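Local coordinates for protein ditrans,polycis-undecaprenyl-diphosphate synthase ((2E,6E)-farnesyl-diphosphate specific) (Acinetobacter baumannii, PDB 6ACS) that probably condenses eight isopentenyl diphosphates with farnesyl diphosphate to make undecaprenyl diphosphate, the lipid carrier precursor for bacterial cell wall synthesis, as a magnesium-dependent homodimer, at residues T132-A144 against R192-A204. Numbering follows the deposited sequence.
Sequences TIAVSYGGMWDIA and RISNFLLWQAAYA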
ATOM      1  N   THR B 132      14.223  -7.036 -10.348  1.00 22.49           N
ATOM      2  CA  THR B 132      14.410  -5.621 -10.055  1.00 22.12           C
ATOM      3  C   THR B 132      15.010  -5.460  -8.668  1.00 24.59           C
ATOM      4  O   THR B 132      14.497  -6.026  -7.692  1.00 24.30           O
ATOM      5  CB  THR B 132      13.087  -4.860 -10.148  1.00 22.97           C
ATOM      6  OG1 THR B 132      12.582  -4.968 -11.489  1.00 25.09           O
ATOM      7  CG2 THR B 132      13.305  -3.375  -9.801  1.00 22.71           C
ATOM      8  N   ILE B 133      16.098  -4.693  -8.589  1.00 21.98           N
ATOM      9  CA  ILE B 133      16.755  -4.349  -7.332  1.00 22.73           C
ATOM     10  C   ILE B 133      16.421  -2.897  -7.020  1.00 24.55           C
ATOM     11  O   ILE B 133      16.690  -1.991  -7.825  1.00 25.20           O
ATOM     12  CB  ILE B 133      18.280  -4.555  -7.407  1.00 26.22           C
ATOM     13  CG1 ILE B 133      18.630  -5.925  -8.004  1.00 29.51           C
ATOM     14  CG2 ILE B 133      18.913  -4.301  -6.047  1.00 26.43           C
ATOM     15  CD1 ILE B 133      18.092  -7.106  -7.257  1.00 32.35           C
ATOM     16  N   ALA B 134      15.813  -2.679  -5.856  1.00 23.09           N
ATOM     17  CA  ALA B 134      15.441  -1.341  -5.414  1.00 23.95           C
ATOM     18  C   ALA B 134      16.620  -0.756  -4.651  1.00 25.41           C
ATOM     19  O   ALA B 134      17.043  -1.315  -3.635  1.00 29.47           O
ATOM     20  CB  ALA B 134      14.174  -1.391  -4.557  1.00 25.59           C
ATOM     21  N   VAL B 135      17.168   0.348  -5.156  1.00 24.56           N
ATOM     22  CA  VAL B 135      18.345   0.993  -4.583  1.00 25.29           C
ATOM     23  C   VAL B 135      17.999   2.455  -4.349  1.00 25.65           C
ATOM     24  O   VAL B 135      17.550   3.139  -5.275  1.00 26.68           O
ATOM     25  CB  VAL B 135      19.566   0.880  -5.518  1.00 28.50           C
ATOM     26  CG1 VAL B 135      20.790   1.564  -4.899  1.00 31.78           C
ATOM     27  CG2 VAL B 135      19.849  -0.588  -5.885  1.00 28.09           C
ATOM     28  N   SER B 136      18.218   2.936  -3.121  1.00 25.60           N
ATOM     29  CA  SER B 136      17.820   4.296  -2.748  1.00 29.53           C
ATOM     30  C   SER B 136      16.372   4.546  -3.143  1.00 28.30           C
ATOM     31  O   SER B 136      16.027   5.587  -3.719  1.00 25.16           O
ATOM     32  CB  SER B 136      18.737   5.355  -3.372  1.00 37.23           C
ATOM     33  OG  SER B 136      20.042   5.264  -2.833  1.00 41.34           O
ATOM     34  N   TYR B 137      15.529   3.561  -2.843  1.00 25.36           N
ATOM     35  CA  TYR B 137      14.134   3.540  -3.247  1.00 22.72           C
ATOM     36  C   TYR B 137      13.226   3.737  -2.037  1.00 27.06           C
ATOM     37  O   TYR B 137      13.508   3.229  -0.949  1.00 26.34           O
ATOM     38  CB  TYR B 137      13.794   2.201  -3.930  1.00 21.69           C
ATOM     39  CG  TYR B 137      12.335   2.130  -4.277  1.00 20.57           C
ATOM     40  CD1 TYR B 137      11.880   2.623  -5.486  1.00 21.42           C
ATOM     41  CD2 TYR B 137      11.410   1.597  -3.380  1.00 22.23           C
ATOM     42  CE1 TYR B 137      10.531   2.610  -5.804  1.00 22.01           C
ATOM     43  CE2 TYR B 137      10.056   1.577  -3.679  1.00 21.15           C
ATOM     44  CZ  TYR B 137       9.621   2.094  -4.887  1.00 23.91           C
ATOM     45  OH  TYR B 137       8.285   2.073  -5.183  1.00 20.86           O
ATOM     46  N   GLY B 138      12.116   4.434  -2.245  1.00 24.05           N
ATOM     47  CA  GLY B 138      10.997   4.394  -1.313  1.00 23.93           C
ATOM     48  C   GLY B 138       9.707   4.550  -2.090  1.00 23.00           C
ATOM     49  O   GLY B 138       9.680   5.195  -3.138  1.00 22.40           O
ATOM     50  N   GLY B 139       8.625   3.959  -1.574  1.00 18.99           N
ATOM     51  CA  GLY B 139       7.360   4.040  -2.297  1.00 21.13           C
ATOM     52  C   GLY B 139       6.823   5.458  -2.379  1.00 21.53           C
ATOM     53  O   GLY B 139       6.243   5.870  -3.391  1.00 21.37           O
ATOM     54  N   MET B 140       6.982   6.217  -1.303  1.00 19.96           N
ATOM     55  CA  MET B 140       6.585   7.613  -1.350  1.00 20.68           C
ATOM     56  C   MET B 140       7.436   8.393  -2.336  1.00 19.82           C
ATOM     57  O   MET B 140       6.906   9.228  -3.078  1.00 20.68           O
ATOM     58  CB  MET B 140       6.677   8.235   0.041  1.00 20.68           C
ATOM     59  CG  MET B 140       5.578   7.722   0.973  1.00 23.19           C
ATOM     60  SD  MET B 140       5.642   8.523   2.613  1.00 30.42           S
ATOM     61  CE  MET B 140       7.022   7.696   3.375  0.55 31.91           C
ATOM     62  N   TRP B 141       8.757   8.164  -2.324  1.00 20.49           N
ATOM     63  CA  TRP B 141       9.626   8.825  -3.293  1.00 22.13           C
ATOM     64  C   TRP B 141       9.153   8.531  -4.708  1.00 22.29           C
ATOM     65  O   TRP B 141       9.094   9.431  -5.544  1.00 22.39           O
ATOM     66  CB  TRP B 141      11.085   8.372  -3.127  1.00 23.16           C
ATOM     67  CG  TRP B 141      11.901   8.785  -4.332  1.00 26.49           C
ATOM     68  CD1 TRP B 141      12.520   9.985  -4.530  1.00 26.79           C
ATOM     69  CD2 TRP B 141      12.105   8.025  -5.529  1.00 24.85           C
ATOM     70  NE1 TRP B 141      13.116  10.011  -5.778  1.00 27.18           N
ATOM     71  CE2 TRP B 141      12.874   8.819  -6.406  1.00 28.49           C
ATOM     72  CE3 TRP B 141      11.728   6.739  -5.940  1.00 26.17           C
ATOM     73  CZ2 TRP B 141      13.247   8.383  -7.673  1.00 28.45           C
ATOM     74  CZ3 TRP B 141      12.103   6.305  -7.210  1.00 27.60           C
ATOM     75  CH2 TRP B 141      12.862   7.124  -8.052  1.00 32.07           C
ATOM     76  N   ASP B 142       8.826   7.266  -4.979  1.00 20.10           N
ATOM     77  CA  ASP B 142       8.393   6.809  -6.304  1.00 21.78           C
ATOM     78  C   ASP B 142       7.145   7.566  -6.745  1.00 20.53           C
ATOM     79  O   ASP B 142       7.074   8.099  -7.865  1.00 20.75           O
ATOM     80  CB  ASP B 142       8.145   5.286  -6.196  1.00 20.95           C
ATOM     81  CG  ASP B 142       7.883   4.569  -7.530  1.00 24.28           C
ATOM     82  OD1 ASP B 142       7.904   5.181  -8.619  1.00 23.16           O
ATOM     83  OD2 ASP B 142       7.677   3.320  -7.467  1.00 23.42           O
ATOM     84  N   ILE B 143       6.164   7.652  -5.842  1.00 18.83           N
ATOM     85  CA  ILE B 143       4.912   8.337  -6.126  1.00 20.99           C
ATOM     86  C   ILE B 143       5.139   9.832  -6.342  1.00 20.64           C
ATOM     87  O   ILE B 143       4.600  10.425  -7.287  1.00 20.62           O
ATOM     88  CB  ILE B 143       3.927   8.051  -4.982  1.00 19.94           C
ATOM     89  CG1 ILE B 143       3.395   6.613  -5.118  1.00 22.56           C
ATOM     90  CG2 ILE B 143       2.787   9.077  -4.942  1.00 18.91           C
ATOM     91  CD1 ILE B 143       2.808   6.046  -3.828  1.00 21.82           C
ATOM     92  N   ALA B 144       5.939  10.471  -5.478  1.00 20.18           N
ATOM     93  CA  ALA B 144       6.165  11.906  -5.645  1.00 19.47           C
ATOM     94  C   ALA B 144       7.003  12.193  -6.889  1.00 21.96           C
ATOM     95  O   ALA B 144       6.832  13.234  -7.524  1.00 23.58           O
ATOM     96  CB  ALA B 144       6.810  12.507  -4.379  1.00 21.96           C
ATOM     97  N   ARG B 192       5.026  -4.567   8.771  1.00 24.45           N
ATOM     98  CA  ARG B 192       4.891  -3.300   8.067  1.00 23.97           C
ATOM     99  C   ARG B 192       5.360  -3.472   6.634  1.00 23.71           C
ATOM    100  O   ARG B 192       6.232  -4.298   6.358  1.00 24.84           O
ATOM    101  CB  ARG B 192       5.734  -2.195   8.701  1.00 25.17           C
ATOM    102  CG  ARG B 192       5.392  -1.828  10.156  1.00 23.81           C
ATOM    103  CD  ARG B 192       6.341  -0.724  10.608  1.00 28.10           C
ATOM    104  NE  ARG B 192       5.849  -0.009  11.788  1.00 33.86           N
ATOM    105  CZ  ARG B 192       6.468   0.030  12.969  1.00 37.27           C
ATOM    106  NH1 ARG B 192       7.611  -0.618  13.149  1.00 31.36           N
ATOM    107  NH2 ARG B 192       5.936   0.728  13.975  1.00 33.12           N
ATOM    108  N   ILE B 193       4.793  -2.677   5.726  1.00 23.70           N
ATOM    109  CA  ILE B 193       5.394  -2.632   4.397  0.59 26.07           C
ATOM    110  C   ILE B 193       6.514  -1.614   4.312  1.00 25.62           C
ATOM    111  O   ILE B 193       7.288  -1.651   3.341  1.00 25.82           O
ATOM    112  CB  ILE B 193       4.356  -2.385   3.286  0.59 29.98           C
ATOM    113  CG1 ILE B 193       3.444  -1.202   3.607  0.59 31.16           C
ATOM    114  CG2 ILE B 193       3.578  -3.657   3.039  0.59 32.33           C
ATOM    115  CD1 ILE B 193       2.297  -1.062   2.611  0.59 35.44           C
ATOM    116  N   SER B 194       6.653  -0.743   5.317  1.00 22.20           N
ATOM    117  CA  SER B 194       7.797   0.154   5.492  1.00 26.97           C
ATOM    118  C   SER B 194       8.172   0.876   4.196  1.00 28.52           C
ATOM    119  O   SER B 194       9.336   0.912   3.794  1.00 27.94           O
ATOM    120  CB  SER B 194       9.001  -0.604   6.044  1.00 28.24           C
ATOM    121  OG  SER B 194       8.712  -1.139   7.325  1.00 32.70           O
ATOM    122  N   ASN B 195       7.175   1.477   3.557  1.00 24.30           N
ATOM    123  CA  ASN B 195       7.445   2.415   2.467  1.00 22.76           C
ATOM    124  C   ASN B 195       8.160   1.728   1.301  1.00 25.31           C
ATOM    125  O   ASN B 195       9.045   2.299   0.657  1.00 26.29           O
ATOM    126  CB  ASN B 195       8.262   3.604   2.971  1.00 24.23           C
ATOM    127  CG  ASN B 195       8.334   4.726   1.955  1.00 26.29           C
ATOM    128  OD1 ASN B 195       7.396   4.942   1.190  1.00 25.64           O
ATOM    129  ND2 ASN B 195       9.463   5.416   1.920  1.00 27.90           N
ATOM    130  N   PHE B 196       7.746   0.505   0.994  1.00 24.87           N
ATOM    131  CA  PHE B 196       8.308  -0.149  -0.178  1.00 25.57           C
ATOM    132  C   PHE B 196       7.306   0.153  -1.291  1.00 34.09           C
ATOM    133  O   PHE B 196       6.913   1.315  -1.435  1.00 39.43           O
ATOM    134  CB  PHE B 196       8.597  -1.634   0.151  1.00 21.97           C
ATOM    135  CG  PHE B 196       9.241  -2.443  -0.969  1.00 22.82           C
ATOM    136  CD1 PHE B 196      10.212  -1.907  -1.791  1.00 23.94           C
ATOM    137  CD2 PHE B 196       8.965  -3.797  -1.075  1.00 26.27           C
ATOM    138  CE1 PHE B 196      10.797  -2.675  -2.799  1.00 27.76           C
ATOM    139  CE2 PHE B 196       9.575  -4.591  -2.060  1.00 24.97           C
ATOM    140  CZ  PHE B 196      10.485  -4.031  -2.921  1.00 25.31           C
ATOM    141  N   LEU B 197       6.842  -0.840  -2.037  1.00 30.75           N
ATOM    142  CA  LEU B 197       6.017  -0.681  -3.252  1.00 25.55           C
ATOM    143  C   LEU B 197       4.535  -0.365  -3.006  1.00 27.99           C
ATOM    144  O   LEU B 197       3.641  -1.159  -3.319  1.00 30.20           O
ATOM    145  CB  LEU B 197       6.117  -1.959  -4.052  1.00 19.23           C
ATOM    146  CG  LEU B 197       7.499  -2.364  -4.526  1.00 23.75           C
ATOM    147  CD1 LEU B 197       7.414  -3.780  -5.122  1.00 26.60           C
ATOM    148  CD2 LEU B 197       7.963  -1.362  -5.565  1.00 23.88           C
ATOM    149  N   LEU B 198       4.267   0.850  -2.534  1.00 22.47           N
ATOM    150  CA  LEU B 198       2.913   1.195  -2.087  1.00 20.55           C
ATOM    151  C   LEU B 198       1.899   1.158  -3.232  1.00 24.72           C
ATOM    152  O   LEU B 198       0.835   0.528  -3.123  1.00 22.67           O
ATOM    153  CB  LEU B 198       2.929   2.590  -1.459  1.00 21.37           C
ATOM    154  CG  LEU B 198       3.938   2.759  -0.328  1.00 23.88           C
ATOM    155  CD1 LEU B 198       3.956   4.229   0.120  1.00 22.58           C
ATOM    156  CD2 LEU B 198       3.651   1.819   0.857  1.00 22.76           C
ATOM    157  N   TRP B 199       2.201   1.840  -4.334  1.00 21.64           N
ATOM    158  CA  TRP B 199       1.290   1.826  -5.476  1.00 22.14           C
ATOM    159  C   TRP B 199       1.172   0.422  -6.059  1.00 22.74           C
ATOM    160  O   TRP B 199       0.064  -0.066  -6.324  1.00 23.50           O
ATOM    161  CB  TRP B 199       1.785   2.825  -6.529  1.00 19.78           C
ATOM    162  CG  TRP B 199       0.937   2.930  -7.774  1.00 19.38           C
ATOM    163  CD1 TRP B 199       0.994   2.119  -8.886  1.00 21.20           C
ATOM    164  CD2 TRP B 199      -0.068   3.911  -8.046  1.00 21.09           C
ATOM    165  NE1 TRP B 199       0.065   2.533  -9.824  1.00 23.36           N
ATOM    166  CE2 TRP B 199      -0.588   3.640  -9.332  1.00 22.06           C
ATOM    167  CE3 TRP B 199      -0.577   5.004  -7.326  1.00 20.54           C
ATOM    168  CZ2 TRP B 199      -1.589   4.414  -9.905  1.00 19.89           C
ATOM    169  CZ3 TRP B 199      -1.565   5.766  -7.912  1.00 19.21           C
ATOM    170  CH2 TRP B 199      -2.065   5.467  -9.169  1.00 19.71           C
ATOM    171  N   GLN B 200       2.317  -0.244  -6.260  1.00 19.68           N
ATOM    172  CA  GLN B 200       2.364  -1.485  -7.020  1.00 20.40           C
ATOM    173  C   GLN B 200       1.831  -2.671  -6.230  1.00 23.97           C
ATOM    174  O   GLN B 200       1.445  -3.680  -6.831  1.00 22.29           O
ATOM    175  CB  GLN B 200       3.805  -1.773  -7.453  1.00 20.00           C
ATOM    176  CG  GLN B 200       4.449  -0.651  -8.315  1.00 19.26           C
ATOM    177  CD  GLN B 200       5.193   0.426  -7.518  1.00 20.56           C
ATOM    178  OE1 GLN B 200       4.911   0.678  -6.349  1.00 21.04           O
ATOM    179  NE2 GLN B 200       6.149   1.069  -8.170  1.00 21.39           N
ATOM    180  N   ALA B 201       1.782  -2.562  -4.912  1.00 23.93           N
ATOM    181  CA  ALA B 201       1.323  -3.661  -4.069  1.00 25.00           C
ATOM    182  C   ALA B 201      -0.062  -3.397  -3.492  1.00 23.09           C
ATOM    183  O   ALA B 201      -0.443  -4.017  -2.487  1.00 23.17           O
ATOM    184  CB  ALA B 201       2.340  -3.922  -2.955  1.00 27.26           C
ATOM    185  N   ALA B 202      -0.843  -2.533  -4.148  1.00 21.43           N
ATOM    186  CA  ALA B 202      -2.145  -2.144  -3.611  1.00 21.92           C
ATOM    187  C   ALA B 202      -3.046  -3.336  -3.363  1.00 20.35           C
ATOM    188  O   ALA B 202      -3.887  -3.290  -2.454  1.00 21.08           O
ATOM    189  CB  ALA B 202      -2.865  -1.199  -4.564  1.00 22.40           C
ATOM    190  N   TYR B 203      -2.919  -4.390  -4.175  1.00 19.35           N
ATOM    191  CA  TYR B 203      -3.731  -5.592  -3.998  1.00 19.56           C
ATOM    192  C   TYR B 203      -2.893  -6.836  -3.692  1.00 19.34           C
ATOM    193  O   TYR B 203      -3.411  -7.962  -3.780  1.00 19.68           O
ATOM    194  CB  TYR B 203      -4.599  -5.835  -5.226  1.00 22.65           C
ATOM    195  CG  TYR B 203      -5.665  -4.784  -5.418  1.00 23.70           C
ATOM    196  CD1 TYR B 203      -6.832  -4.811  -4.670  1.00 27.70           C
ATOM    197  CD2 TYR B 203      -5.493  -3.762  -6.339  1.00 26.39           C
ATOM    198  CE1 TYR B 203      -7.823  -3.846  -4.855  1.00 29.66           C
ATOM    199  CE2 TYR B 203      -6.470  -2.801  -6.524  1.00 30.07           C
ATOM    200  CZ  TYR B 203      -7.625  -2.854  -5.790  1.00 32.04           C
ATOM    201  OH  TYR B 203      -8.585  -1.892  -5.983  1.00 41.68           O
ATOM    202  N   ALA B 204      -1.627  -6.664  -3.313  1.00 17.76           N
ATOM    203  CA  ALA B 204      -0.769  -7.813  -3.029  1.00 20.97           C
ATOM    204  C   ALA B 204      -1.210  -8.554  -1.772  1.00 20.10           C
ATOM    205  O   ALA B 204      -1.599  -7.938  -0.769  1.00 18.96           O
ATOM    206  CB  ALA B 204       0.687  -7.374  -2.843  1.00 20.06           C
TER
HETATM  207  O   HOH W   1      12.448   3.820   2.055  1.00 64.61           O
HETATM  208  O   HOH W   2       4.942   3.141  -4.681  1.00 22.08           O
HETATM  209  O   HOH W   3      10.343   7.586   0.146  1.00 24.59           O
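Ala134, at the end of its strand, sets CB against the ring edge of Phe196, 4.0 Å from CE1. The Tyr137 side chain crosses that of Phe196 at about a right angle, with CE2 4.0 Å from Phe196 CD1. Its hydroxyl passes Leu197 CD2 to reach Asp142, the ring being swung away from the tyrosine's own N (chi1 177°). Gly138 is the N-cap residue, and the first turn of the helix is bound by one asparagine: Gly139 N donates to the backbone O of Asn195 (2.8 Å) from above the carbonyl plane, whereas Met140 N meets Asn195 OD1 (2.8 Å) in plane on a lone pair. A water joins Asn195 ND2 to Trp141 N. OD2 of buried Asp142 accepts twice: Tyr137 OH arrives on its anti lone pair at 2.7 Å, and Gln200 NE2 donates from the syn side, 23° out of the carboxylate plane, at 2.8 Å. Ser174 OG bonds Asp142 OD1 and its backbone O takes Gln200 NE2, fixing carboxylate and amide further. Ile143 CD1 ends the contact against Leu198 CB, 4.2 Å away. Segment 192-204, in the loop between strands 183-186 and 205-208 and with Arg192-Ser194 predicted to bind substrate, thus ties helix 139-155 to the parallel sheet: Phe196 stacks on Phe60 and, with Leu197, packs on strands 12-17 and 56-61, while Tyr203 of the second subunit packs on Asn195.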